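Local coordinates for protein KLLA0F12672p (Kluyveromyces lactis, PDB 4M3O) that probably dephosphorylates the C-terminal domain repeats of the largest RNA polymerase II subunit, this chain being its zinc-binding N-terminal domain, at residues K72-P77 and T109-K114; F117-F122 and Q150-V155; E6-V11 and A46-Y51. All blocks are in the same frame, centred on the assembly; numbering follows the deposited sequence.

Contact 1. Residues K72-P77 and T109-K114. With ZN (zinc ion), chain C.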
loop_
_atom_site.group_PDB
_atom_site.type_symbol
_atom_site.label_atom_id
_atom_site.label_comp_id
_atom_site.label_asym_id
_atom_site.label_seq_id
_atom_site.Cartn_x
_atom_site.Cartn_y
_atom_site.Cartn_z
ATOM N N LYS A 72 7.072 1.891 -13.506
ATOM C CA LYS A 72 6.697 0.718 -14.272
ATOM C C LYS A 72 6.351 -0.527 -13.440
ATOM O O LYS A 72 6.597 -1.657 -13.838
ATOM C CB LYS A 72 7.712 0.427 -15.365
ATOM C CG LYS A 72 7.853 1.621 -16.309
ATOM C CD LYS A 72 8.874 1.345 -17.389
ATOM C CE LYS A 72 9.387 2.650 -17.982
ATOM N NZ LYS A 72 10.491 2.292 -18.898
ATOM N N ARG A 73 5.640 -0.319 -12.346
ATOM C CA ARG A 73 5.116 -1.521 -11.620
ATOM C C ARG A 73 3.605 -1.570 -11.673
ATOM O O ARG A 73 2.907 -0.502 -11.588
ATOM C CB ARG A 73 5.674 -1.533 -10.215
ATOM C CG ARG A 73 7.144 -1.962 -10.244
ATOM C CD ARG A 73 8.030 -1.284 -9.235
ATOM N NE ARG A 73 8.271 -2.179 -8.124
ATOM C CZ ARG A 73 9.449 -2.544 -7.643
ATOM N NH1 ARG A 73 10.595 -2.071 -8.117
ATOM N NH2 ARG A 73 9.472 -3.373 -6.624
ATOM N N CYS A 74 3.098 -2.779 -11.901
ATOM C CA CYS A 74 1.678 -3.055 -11.657
ATOM C C CYS A 74 1.248 -2.388 -10.339
ATOM O O CYS A 74 1.986 -2.397 -9.337
ATOM C CB CYS A 74 1.388 -4.553 -11.595
ATOM S SG CYS A 74 -0.378 -4.960 -11.269
ATOM N N GLY A 75 0.084 -1.773 -10.391
ATOM C CA GLY A 75 -0.478 -1.065 -9.270
ATOM C C GLY A 75 -0.661 -1.900 -8.018
ATOM O O GLY A 75 -0.441 -1.413 -6.911
ATOM N N TYR A 76 -1.016 -3.145 -8.200
ATOM C CA TYR A 76 -1.251 -4.067 -7.052
ATOM C C TYR A 76 0.066 -4.436 -6.387
ATOM O O TYR A 76 0.924 -5.038 -7.025
ATOM C CB TYR A 76 -2.024 -5.314 -7.488
ATOM C CG TYR A 76 -2.624 -6.192 -6.385
ATOM C CD1 TYR A 76 -3.389 -5.636 -5.358
ATOM C CD2 TYR A 76 -2.444 -7.594 -6.415
ATOM C CE1 TYR A 76 -3.983 -6.421 -4.403
ATOM C CE2 TYR A 76 -3.037 -8.426 -5.446
ATOM C CZ TYR A 76 -3.768 -7.830 -4.428
ATOM O OH TYR A 76 -4.389 -8.568 -3.466
ATOM N N PRO A 77 0.263 -3.976 -5.125
ATOM C CA PRO A 77 1.558 -4.037 -4.443
ATOM C C PRO A 77 2.204 -5.453 -4.322
ATOM O O PRO A 77 3.390 -5.545 -4.282
ATOM C CB PRO A 77 1.286 -3.410 -3.045
ATOM C CG PRO A 77 0.025 -2.658 -3.191
ATOM C CD PRO A 77 -0.744 -3.235 -4.343
ATOM N N THR A 109 -3.720 0.261 -18.090
ATOM C CA THR A 109 -2.673 1.272 -17.957
ATOM C C THR A 109 -2.108 1.319 -16.509
ATOM O O THR A 109 -1.050 1.874 -16.272
ATOM C CB THR A 109 -3.168 2.646 -18.433
ATOM O OG1 THR A 109 -4.155 3.130 -17.528
ATOM C CG2 THR A 109 -3.784 2.535 -19.854
ATOM N N GLU A 110 -2.798 0.651 -15.581
ATOM C CA GLU A 110 -2.459 0.643 -14.165
ATOM C C GLU A 110 -2.121 -0.758 -13.580
ATOM O O GLU A 110 -1.404 -0.876 -12.579
ATOM C CB GLU A 110 -3.619 1.253 -13.400
ATOM C CG GLU A 110 -3.906 2.693 -13.749
ATOM C CD GLU A 110 -5.074 3.265 -12.971
ATOM O OE1 GLU A 110 -5.821 2.527 -12.282
ATOM O OE2 GLU A 110 -5.275 4.471 -13.087
ATOM N N TYR A 111 -2.572 -1.799 -14.255
ATOM C CA TYR A 111 -2.408 -3.165 -13.801
ATOM C C TYR A 111 -1.920 -4.020 -14.923
ATOM O O TYR A 111 -2.198 -3.710 -16.073
ATOM C CB TYR A 111 -3.774 -3.687 -13.282
ATOM C CG TYR A 111 -4.205 -2.846 -12.155
ATOM C CD1 TYR A 111 -5.133 -1.813 -12.337
ATOM C CD2 TYR A 111 -3.646 -3.040 -10.889
ATOM C CE1 TYR A 111 -5.485 -0.987 -11.267
ATOM C CE2 TYR A 111 -4.013 -2.229 -9.816
ATOM C CZ TYR A 111 -4.923 -1.206 -10.007
ATOM O OH TYR A 111 -5.225 -0.361 -8.927
ATOM N N CYS A 112 -1.311 -5.148 -14.569
ATOM C CA CYS A 112 -0.838 -6.159 -15.520
ATOM C C CYS A 112 -2.001 -6.887 -16.196
ATOM O O CYS A 112 -1.895 -7.253 -17.373
ATOM C CB CYS A 112 0.084 -7.201 -14.829
ATOM S SG CYS A 112 -0.703 -8.149 -13.486
ATOM N N THR A 113 -3.116 -7.034 -15.478
ATOM C CA THR A 113 -4.274 -7.892 -15.883
ATOM C C THR A 113 -5.599 -7.393 -15.305
ATOM O O THR A 113 -5.607 -6.546 -14.395
ATOM C CB THR A 113 -4.145 -9.343 -15.294
ATOM O OG1 THR A 113 -3.966 -9.273 -13.855
ATOM C CG2 THR A 113 -2.957 -10.039 -15.898
ATOM N N LYS A 114 -6.720 -7.941 -15.758
ATOM C CA LYS A 114 -7.993 -7.516 -15.183
ATOM C C LYS A 114 -8.144 -8.047 -13.718
ATOM O O LYS A 114 -8.805 -7.438 -12.837
ATOM C CB LYS A 114 -9.135 -8.036 -16.041
ATOM C CG LYS A 114 -10.494 -7.463 -15.689
ATOM C CD LYS A 114 -11.533 -8.552 -15.866
ATOM C CE LYS A 114 -11.425 -9.594 -14.747
ATOM N NZ LYS A 114 -12.674 -10.383 -14.650
HETATM ZN ZN ZN C . -0.072 -7.249 -11.480
#
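Cys74 and Cys112 reach one zinc ion by different first torsions: SG of Cys74 points opposite the main-chain N across the CA-CB bond (chi1 179°), whereas SG of Cys112 turns in between its own N and carbonyl carbon (chi1 61°). Cys74 SG and Cys112 SG each lie 2.3 Å from the zinc, with Cys79 and His116 completing a zinc-finger site of three cysteines and one histidine. Cysteine suits both places because its thiolate binds zinc; the sulfur of Cys74 also accepts N-H groups. The backbone N of Cys112 donates to Cys74 SG at 3.4 Å, and the N of Tyr76 adds a weak bond to the same sulfur; together they would help to hold the sulfur's direction and probably temper its negative charge. Beside the metal, Gly75 N gives a 2.8 Å hydrogen bond to Glu110 O, arriving almost in line with the carbonyl. Gly75 sits hard against segment 109-114: a beta carbon there would run into both Glu110 O and CE2 of Tyr111. At the edge of the Tyr111 ring lie Cys74 SG, in a sulfur-aromatic contact, and Tyr76 N, 3.5 Å from CE2 of Tyr111. A tyrosine fits here because its hydroxyl continues to Ser120 in helix 114-125. Thr113 is the N-cap of that helix, its OG1 bonded to the backbone N of His116. Around the site, Val65 and Tyr61 of helix 58-70 touch Tyr111 and Tyr76 respectively, Ser120 of helix 114-125 touches Tyr76, and Met49 of helix 46-52 packs against Tyr76 and Pro77.

Contact 2. Residues F117-F122 and Q150-V155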
loop_
_atom_site.group_PDB
_atom_site.type_symbol
_atom_site.label_atom_id
_atom_site.label_comp_id
_atom_site.label_asym_id
_atom_site.label_seq_id
_atom_site.Cartn_x
_atom_site.Cartn_y
_atom_site.Cartn_z
ATOM N N PHE A 117 -6.394 -5.647 -11.489
ATOM C CA PHE A 117 -7.417 -4.597 -11.338
ATOM C C PHE A 117 -8.481 -4.936 -10.234
ATOM O O PHE A 117 -8.703 -4.151 -9.349
ATOM C CB PHE A 117 -8.103 -4.300 -12.691
ATOM C CG PHE A 117 -9.220 -3.314 -12.602
ATOM C CD1 PHE A 117 -9.079 -2.126 -11.943
ATOM C CD2 PHE A 117 -10.435 -3.596 -13.208
ATOM C CE1 PHE A 117 -10.130 -1.214 -11.880
ATOM C CE2 PHE A 117 -11.475 -2.712 -13.136
ATOM C CZ PHE A 117 -11.338 -1.511 -12.507
ATOM N N ARG A 118 -9.096 -6.110 -10.305
ATOM C CA ARG A 118 -10.154 -6.492 -9.345
ATOM C C ARG A 118 -9.598 -6.707 -7.927
ATOM O O ARG A 118 -10.209 -6.327 -6.940
ATOM C CB ARG A 118 -10.907 -7.755 -9.866
ATOM C CG ARG A 118 -11.679 -7.567 -11.163
ATOM C CD ARG A 118 -12.723 -6.446 -11.013
ATOM N NE ARG A 118 -13.834 -6.555 -11.961
ATOM C CZ ARG A 118 -14.691 -5.561 -12.246
ATOM N NH1 ARG A 118 -14.569 -4.340 -11.737
ATOM N NH2 ARG A 118 -15.713 -5.786 -13.048
ATOM N N CYS A 119 -8.438 -7.345 -7.815
ATOM C CA CYS A 119 -7.832 -7.571 -6.509
ATOM C C CYS A 119 -7.531 -6.242 -5.820
ATOM O O CYS A 119 -7.692 -6.086 -4.599
ATOM C CB CYS A 119 -6.546 -8.397 -6.642
ATOM S SG CYS A 119 -6.740 -10.086 -7.212
ATOM N N SER A 120 -7.083 -5.289 -6.640
ATOM C CA SER A 120 -6.770 -3.950 -6.215
ATOM C C SER A 120 -7.973 -3.149 -5.736
ATOM O O SER A 120 -7.943 -2.552 -4.634
ATOM C CB SER A 120 -6.000 -3.169 -7.334
ATOM O OG SER A 120 -5.579 -1.922 -6.762
ATOM N N GLN A 121 -9.031 -3.147 -6.514
ATOM C CA GLN A 121 -10.325 -2.602 -6.094
ATOM C C GLN A 121 -10.897 -3.261 -4.791
ATOM O O GLN A 121 -11.354 -2.581 -3.865
ATOM C CB GLN A 121 -11.364 -2.975 -7.169
ATOM C CG GLN A 121 -11.216 -2.192 -8.445
ATOM C CD GLN A 121 -12.410 -2.458 -9.360
ATOM O OE1 GLN A 121 -12.726 -3.603 -9.681
ATOM N NE2 GLN A 121 -13.120 -1.412 -9.698
ATOM N N PHE A 122 -10.815 -4.588 -4.749
ATOM C CA PHE A 122 -11.284 -5.369 -3.616
ATOM C C PHE A 122 -10.576 -4.905 -2.351
ATOM O O PHE A 122 -11.217 -4.653 -1.304
ATOM C CB PHE A 122 -11.037 -6.851 -3.891
ATOM C CG PHE A 122 -11.630 -7.801 -2.871
ATOM C CD1 PHE A 122 -10.896 -8.218 -1.772
ATOM C CD2 PHE A 122 -12.928 -8.341 -3.027
ATOM C CE1 PHE A 122 -11.426 -9.148 -0.858
ATOM C CE2 PHE A 122 -13.473 -9.236 -2.076
ATOM C CZ PHE A 122 -12.697 -9.641 -1.007
ATOM N N GLN A 150 -9.576 -8.452 3.842
ATOM C CA GLN A 150 -9.660 -9.681 3.045
ATOM C C GLN A 150 -8.917 -9.431 1.723
ATOM O O GLN A 150 -9.052 -8.339 1.150
ATOM C CB GLN A 150 -11.096 -9.934 2.660
ATOM C CG GLN A 150 -12.122 -9.988 3.750
ATOM C CD GLN A 150 -11.944 -11.266 4.479
ATOM O OE1 GLN A 150 -12.296 -12.374 3.987
ATOM N NE2 GLN A 150 -11.246 -11.146 5.591
ATOM N N LEU A 151 -8.219 -10.436 1.228
ATOM C CA LEU A 151 -7.506 -10.320 -0.051
ATOM C C LEU A 151 -8.167 -11.260 -1.071
ATOM O O LEU A 151 -8.455 -12.372 -0.764
ATOM C CB LEU A 151 -6.055 -10.770 0.128
ATOM C CG LEU A 151 -5.248 -9.854 1.026
ATOM C CD1 LEU A 151 -3.812 -10.320 1.057
ATOM C CD2 LEU A 151 -5.293 -8.423 0.613
ATOM N N LEU A 152 -8.374 -10.826 -2.280
ATOM C CA LEU A 152 -8.991 -11.648 -3.273
ATOM C C LEU A 152 -8.008 -12.563 -3.971
ATOM O O LEU A 152 -7.033 -12.104 -4.485
ATOM C CB LEU A 152 -9.653 -10.749 -4.289
ATOM C CG LEU A 152 -10.272 -11.396 -5.496
ATOM C CD1 LEU A 152 -11.434 -12.264 -5.078
ATOM C CD2 LEU A 152 -10.706 -10.343 -6.468
ATOM N N GLU A 153 -8.274 -13.860 -3.986
ATOM C CA GLU A 153 -7.446 -14.802 -4.737
ATOM C C GLU A 153 -7.497 -14.447 -6.239
ATOM O O GLU A 153 -8.597 -14.182 -6.809
ATOM C CB GLU A 153 -7.960 -16.228 -4.526
ATOM C CG GLU A 153 -7.847 -16.746 -3.073
ATOM C CD GLU A 153 -8.992 -16.289 -2.141
ATOM O OE1 GLU A 153 -9.917 -15.589 -2.643
ATOM O OE2 GLU A 153 -8.995 -16.668 -0.929
ATOM N N GLU A 154 -6.349 -14.479 -6.901
ATOM C CA GLU A 154 -6.288 -14.126 -8.314
ATOM C C GLU A 154 -7.153 -15.014 -9.136
ATOM O O GLU A 154 -7.864 -14.535 -10.055
ATOM C CB GLU A 154 -4.877 -14.324 -8.908
ATOM C CG GLU A 154 -3.976 -13.128 -8.814
ATOM C CD GLU A 154 -2.958 -13.285 -7.712
ATOM O OE1 GLU A 154 -3.310 -14.007 -6.739
ATOM O OE2 GLU A 154 -1.827 -12.704 -7.842
ATOM N N VAL A 155 -7.127 -16.310 -8.817
ATOM C CA VAL A 155 -8.005 -17.241 -9.553
ATOM C C VAL A 155 -9.497 -16.836 -9.533
ATOM O O VAL A 155 -10.243 -17.131 -10.501
ATOM C CB VAL A 155 -7.737 -18.739 -9.173
ATOM C CG1 VAL A 155 -8.384 -19.137 -7.854
ATOM C CG2 VAL A 155 -8.160 -19.666 -10.316
HETATM O O HOH W 1 -7.165 -8.215 -2.849
#
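Phe122 and Leu152 cross at about a right angle, the leucine laying its CB over one face of the ring. That CB of Leu152 is 4.0 Å from the centroid of the Phe122 ring and 21° off the ring normal, a CH-pi contact displaced toward the rim. Gln150 meets the same ring differently: its carbonyl O lies at the edge, 3.2 Å from CE1 of Phe122, while its CB packs 3.6 Å from that carbon. The ring is carried outward to the loop by a chi1 of -173°, with CG anti to the backbone N. A flat aromatic suits the place, since its face takes the aliphatic leucine and its rim the backbone. Replacing Phe122 with an alanine is likely to leave Leu152 CB without the ring face it packs on and to open a gap beside Gln150. One turn back, the small Cys119 lets the leucine in, its SG being 4.0 Å from CD2 of Leu152. A water joins the backbones, donating to Cys119 O at 2.8 Å and accepting from Leu152 N. On the helix itself, Arg118 NH1 binds a lone pair of Gln121 OE1, in the carbonyl plane. OE2 of Glu154 is hydrogen-bonded to NE2 of the zinc ligand His116, a second-shell link to the metal site. Segment 150-155 lies on the surface against helix 114-125, Gln126 binding both Phe122 O and Gln150 O, while Leu151 turns to Ala46 and Met49 of helix 46-52.

Contact 3. Residues E6-V11 and A46-Y51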
loop_
_atom_site.group_PDB
_atom_site.type_symbol
_atom_site.label_atom_id
_atom_site.label_comp_id
_atom_site.label_asym_id
_atom_site.label_seq_id
_atom_site.Cartn_x
_atom_site.Cartn_y
_atom_site.Cartn_z
ATOM N N GLU A 6 8.172 -7.135 9.196
ATOM C CA GLU A 6 9.425 -6.967 9.958
ATOM C C GLU A 6 10.243 -5.801 9.432
ATOM O O GLU A 6 10.743 -4.952 10.168
ATOM C CB GLU A 6 10.250 -8.282 9.884
ATOM C CG GLU A 6 9.730 -9.452 10.781
ATOM C CD GLU A 6 8.279 -9.904 10.532
ATOM O OE1 GLU A 6 7.872 -10.162 9.350
ATOM O OE2 GLU A 6 7.528 -10.015 11.540
ATOM N N GLU A 7 10.414 -5.802 8.136
ATOM C CA GLU A 7 11.079 -4.704 7.425
ATOM C C GLU A 7 10.424 -3.323 7.614
ATOM O O GLU A 7 11.090 -2.320 7.874
ATOM C CB GLU A 7 11.034 -5.058 5.948
ATOM C CG GLU A 7 12.344 -4.939 5.231
ATOM C CD GLU A 7 12.302 -3.894 4.179
ATOM O OE1 GLU A 7 12.169 -2.706 4.532
ATOM O OE2 GLU A 7 12.382 -4.265 3.003
ATOM N N ILE A 8 9.108 -3.268 7.444
ATOM C CA ILE A 8 8.361 -2.011 7.670
ATOM C C ILE A 8 8.631 -1.471 9.074
ATOM O O ILE A 8 8.929 -0.291 9.240
ATOM C CB ILE A 8 6.867 -2.208 7.422
ATOM C CG1 ILE A 8 6.651 -2.452 5.909
ATOM C CG2 ILE A 8 6.047 -0.980 7.881
ATOM C CD1 ILE A 8 5.372 -3.177 5.621
ATOM N N LYS A 9 8.617 -2.343 10.068
ATOM C CA LYS A 9 8.818 -1.928 11.465
ATOM C C LYS A 9 10.201 -1.365 11.614
ATOM O O LYS A 9 10.401 -0.344 12.244
ATOM C CB LYS A 9 8.613 -3.106 12.391
ATOM C CG LYS A 9 7.143 -3.450 12.553
ATOM C CD LYS A 9 6.942 -4.683 13.426
ATOM C CE LYS A 9 5.459 -4.977 13.625
ATOM N NZ LYS A 9 5.274 -5.997 14.695
ATOM N N GLU A 10 11.156 -2.003 10.967
ATOM C CA GLU A 10 12.531 -1.559 11.049
ATOM C C GLU A 10 12.842 -0.279 10.272
ATOM O O GLU A 10 13.576 0.585 10.774
ATOM C CB GLU A 10 13.465 -2.691 10.586
ATOM C CG GLU A 10 13.959 -3.565 11.709
ATOM C CD GLU A 10 14.785 -2.771 12.681
ATOM O OE1 GLU A 10 15.761 -2.125 12.245
ATOM O OE2 GLU A 10 14.429 -2.780 13.871
ATOM N N VAL A 11 12.338 -0.159 9.048
ATOM C CA VAL A 11 12.724 0.988 8.163
ATOM C C VAL A 11 11.699 2.125 8.167
ATOM O O VAL A 11 11.965 3.193 7.599
ATOM C CB VAL A 11 12.951 0.542 6.678
ATOM C CG1 VAL A 11 13.198 1.721 5.727
ATOM C CG2 VAL A 11 14.129 -0.384 6.583
ATOM N N ALA A 46 0.493 -12.127 1.781
ATOM C CA ALA A 46 -0.804 -11.726 2.291
ATOM C C ALA A 46 -0.743 -11.047 3.650
ATOM O O ALA A 46 -1.488 -10.059 3.906
ATOM C CB ALA A 46 -1.734 -12.935 2.339
ATOM N N ARG A 47 0.113 -11.553 4.524
ATOM C CA ARG A 47 0.060 -11.090 5.908
ATOM C C ARG A 47 0.581 -9.653 5.964
ATOM O O ARG A 47 0.106 -8.825 6.764
ATOM C CB ARG A 47 0.808 -12.054 6.876
ATOM C CG ARG A 47 2.323 -12.041 6.803
ATOM C CD ARG A 47 2.968 -13.057 7.759
ATOM N NE ARG A 47 3.334 -12.499 9.062
ATOM C CZ ARG A 47 4.441 -11.795 9.323
ATOM N NH1 ARG A 47 5.345 -11.488 8.371
ATOM N NH2 ARG A 47 4.644 -11.353 10.555
ATOM N N THR A 48 1.554 -9.352 5.108
ATOM C CA THR A 48 2.111 -8.038 5.047
ATOM C C THR A 48 1.083 -7.018 4.428
ATOM O O THR A 48 0.866 -5.912 4.903
ATOM C CB THR A 48 3.461 -8.065 4.294
ATOM O OG1 THR A 48 4.367 -9.015 4.895
ATOM C CG2 THR A 48 4.096 -6.654 4.334
ATOM N N MET A 49 0.413 -7.476 3.397
ATOM C CA MET A 49 -0.620 -6.741 2.690
ATOM C C MET A 49 -1.749 -6.388 3.654
ATOM O O MET A 49 -2.225 -5.218 3.714
ATOM C CB MET A 49 -1.023 -7.644 1.539
ATOM C CG MET A 49 -1.655 -7.031 0.365
ATOM S SD MET A 49 -0.805 -5.638 -0.401
ATOM C CE MET A 49 -2.297 -5.224 -1.278
ATOM N N LYS A 50 -2.107 -7.324 4.527
ATOM C CA LYS A 50 -3.150 -7.046 5.537
ATOM C C LYS A 50 -2.645 -6.093 6.627
ATOM O O LYS A 50 -3.404 -5.257 7.111
ATOM C CB LYS A 50 -3.643 -8.282 6.212
ATOM C CG LYS A 50 -4.316 -9.303 5.303
ATOM C CD LYS A 50 -4.269 -10.707 5.976
ATOM C CE LYS A 50 -4.855 -11.786 5.070
ATOM N NZ LYS A 50 -6.340 -11.866 5.185
ATOM N N TYR A 51 -1.370 -6.208 6.966
ATOM C CA TYR A 51 -0.761 -5.288 7.939
ATOM C C TYR A 51 -0.721 -3.817 7.424
ATOM O O TYR A 51 -1.005 -2.895 8.155
ATOM C CB TYR A 51 0.655 -5.792 8.260
ATOM C CG TYR A 51 1.484 -4.889 9.104
ATOM C CD1 TYR A 51 1.229 -4.753 10.464
ATOM C CD2 TYR A 51 2.532 -4.154 8.546
ATOM C CE1 TYR A 51 1.992 -3.892 11.263
ATOM C CE2 TYR A 51 3.331 -3.323 9.334
ATOM C CZ TYR A 51 3.056 -3.195 10.691
ATOM O OH TYR A 51 3.831 -2.323 11.423
#
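Glu6 and Arg47 join the two helices at their exposed margin through a salt bridge made with nearly coplanar groups, the carboxylate and guanidinium planes only 15° apart. NH1 of Arg47 donates 3.0 Å to the syn lone pair of Glu6 OE1, and the bond is nearly straight; NH2 of Arg47 adds a weak one to Glu6 OE2 at 3.3 Å. The second bond, though weak, would probably help keep the groups from turning. Both chains bend to meet: the CB of Glu6 points away from helix 46-52, and the bend at chi2 (58°) brings the carboxylate back; Arg47 bends at chi3. Long, flexible residues suit such an exposed border. Deeper in, Ile8 sends its two branches to different partners. CD1 of Ile8 rests 3.9 Å from CG2 of Thr48, and CG2 of Ile8 lies at the edge of the Tyr51 ring, 3.9 Å from CE2 of Tyr51. Tyr51 is long enough to reach from its helix to the other, bringing OH within 3.7 Å of Lys9 CG. In the next shell, Thr48 turns OG1 back to Asp45, which leaves its methyl for Ile8. The axes of segments 6-11 and 46-51 come within 11.3 Å at 44°, and the contacts between them are made by side chains. Ile5 and Leu13 of helix 5-13 touch Tyr51, Leu37 of helix 24-40 backs Ile8, and Val43 of strand 42-43 lies against Thr48.

Overall arrangement
Along the chain the contacts come in series, contact 3 closing before contact 1 opens and contact 1 before contact 2. Contacts 1 and 2 are neighbours, their centres about 12 Å apart, and share helix 114-125: it begins at the zinc site and receives the C-terminal tail farther along. Contact 3 lies away from the metal, its centre about 21 Å from that of contact 1 and 19 Å from that of contact 2. Helix 46-52 links all three, with Met49 packing on Tyr76 and Pro77 on one hand and on Leu151 on the other. The zinc-bound loops, C-terminal tail and N-terminal helices thus pack together in one compact domain whose regular structure is chiefly helix.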